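Local coordinates for hypothetical protein MJ0764 (Methanocaldococcus jannaschii, PDB 2B8M) that is of unknown function but belongs to the RmlC-like cupin family and adopts its double-stranded beta-helix fold, at residues Y77-F80 with N81-M84. Residues are numbered along the deposited sequence; the frame is centred on the assembly and turned at random.
Sequences YVPF and NVKM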
loop_
_atom_site.group_PDB
_atom_site.type_symbol
_atom_site.label_atom_id
_atom_site.label_comp_id
_atom_site.label_asym_id
_atom_site.label_seq_id
_atom_site.Cartn_x
_atom_site.Cartn_y
_atom_site.Cartn_z
ATOM N N TYR A 77 -9.095 4.836 5.429
ATOM C CA TYR A 77 -9.697 3.583 5.867
ATOM C C TYR A 77 -11.184 3.577 5.578
ATOM O O TYR A 77 -11.886 4.520 5.954
ATOM C CB TYR A 77 -9.532 3.423 7.369
ATOM C CG TYR A 77 -10.355 2.320 7.991
ATOM C CD1 TYR A 77 -10.187 0.997 7.615
ATOM C CD2 TYR A 77 -11.294 2.615 8.969
ATOM C CE1 TYR A 77 -10.932 -0.007 8.232
ATOM C CE2 TYR A 77 -12.034 1.628 9.587
ATOM C CZ TYR A 77 -11.848 0.322 9.224
ATOM O OH TYR A 77 -12.626 -0.632 9.844
ATOM N N VAL A 78 -11.662 2.519 4.936
ATOM C CA VAL A 78 -13.115 2.296 4.775
ATOM C C VAL A 78 -13.404 0.949 5.428
ATOM O O VAL A 78 -12.810 -0.045 5.070
ATOM C CB VAL A 78 -13.598 2.236 3.303
ATOM C CG1 VAL A 78 -15.104 2.034 3.256
ATOM C CG2 VAL A 78 -13.193 3.479 2.553
ATOM N N PRO A 79 -14.315 0.921 6.392
ATOM C CA PRO A 79 -14.660 -0.346 7.000
ATOM C C PRO A 79 -15.288 -1.340 6.018
ATOM O O PRO A 79 -15.856 -0.958 4.992
ATOM C CB PRO A 79 -15.662 0.058 8.108
ATOM C CG PRO A 79 -15.474 1.525 8.295
ATOM C CD PRO A 79 -15.033 2.056 6.997
ATOM N N PHE A 80 -15.232 -2.603 6.413
ATOM C CA PHE A 80 -15.996 -3.690 5.833
ATOM C C PHE A 80 -17.510 -3.422 5.820
ATOM O O PHE A 80 -18.090 -2.910 6.789
ATOM C CB PHE A 80 -15.632 -4.959 6.612
ATOM C CG PHE A 80 -16.448 -6.152 6.286
ATOM C CD1 PHE A 80 -16.439 -6.693 5.010
ATOM C CD2 PHE A 80 -17.233 -6.743 7.253
ATOM C CE1 PHE A 80 -17.185 -7.810 4.713
ATOM C CE2 PHE A 80 -17.993 -7.869 6.964
ATOM C CZ PHE A 80 -17.964 -8.403 5.678
ATOM N N ASN A 81 -18.127 -3.808 4.697
ATOM C CA ASN A 81 -19.548 -3.771 4.488
ATOM C C ASN A 81 -20.109 -2.376 4.449
ATOM O O ASN A 81 -21.187 -2.123 4.987
ATOM C CB ASN A 81 -20.263 -4.601 5.562
ATOM C CG ASN A 81 -20.755 -5.899 5.032
ATOM O OD1 ASN A 81 -21.095 -6.011 3.857
ATOM N ND2 ASN A 81 -20.816 -6.908 5.901
ATOM N N VAL A 82 -19.399 -1.497 3.768
ATOM C CA VAL A 82 -19.765 -0.099 3.626
ATOM C C VAL A 82 -19.925 0.220 2.120
ATOM O O VAL A 82 -19.025 -0.097 1.303
ATOM C CB VAL A 82 -18.671 0.821 4.252
ATOM C CG1 VAL A 82 -18.887 2.291 3.904
ATOM C CG2 VAL A 82 -18.621 0.673 5.758
ATOM N N LYS A 83 -21.022 0.879 1.766
ATOM C CA LYS A 83 -21.271 1.290 0.393
ATOM C C LYS A 83 -20.370 2.438 0.031
ATOM O O LYS A 83 -20.359 3.475 0.739
ATOM C CB LYS A 83 -22.708 1.721 0.204
ATOM C CG LYS A 83 -23.061 2.003 -1.228
ATOM C CD LYS A 83 -24.556 1.958 -1.470
ATOM C CE LYS A 83 -25.342 2.856 -0.541
ATOM N NZ LYS A 83 -26.774 2.897 -0.858
HETATM N N MSE A 84 -19.596 2.240 -1.026
HETATM C CA MSE A 84 -18.638 3.241 -1.452
HETATM C C MSE A 84 -18.615 3.499 -2.943
HETATM O O MSE A 84 -18.946 2.637 -3.784
HETATM C CB MSE A 84 -17.221 2.850 -1.054
HETATM C CG MSE A 84 -16.799 1.503 -1.602
HETATM SE SE MSE A 84 -15.099 0.874 -0.847
HETATM C CE MSE A 84 -14.026 2.241 -1.496
#
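Asn81 and Phe80 stand side by side at the head of a short turn, a worked example of a bend with one pair at its tip and apolar side chains meeting between its arms. From its CB, Asn81 runs up over one face of the Phe80 ring: Asn81 CB lies 4.1 Å from the ring centroid and only 10° off the normal, a CH-pi contact. Asn81 CG comes next, 3.8 Å from Phe80 CZ near the rim, and Asn81 ND2 ends 3.2 Å from Phe80 CE2, the amide tilted 36° from the ring. With CG anti to the backbone N (chi1 172°), the Phe80 ring stands beside its own carbonyl carbon, next to the asparagine. Were Phe80 an alanine, the Asn81 amide would be likely to lose its aromatic floor and be freer to turn.

Within the bend, Val82 divides its branches: Val82 CG1 meets Val78 CG1 at 3.8 Å, while Val82 CG2 sits 3.8 Å from Pro79 CB. Farther in, the selenium of Met84, a selenomethionine, reaches Val78 CG1 at 4.3 Å. Ser45 bridges the arms, its OG hydrogen-bonded to Pro79 O and Val82 N. The loop thus joins strands 74-78 and 83-87 of different sheets, a connection characteristic of the cupin double-stranded beta-helix.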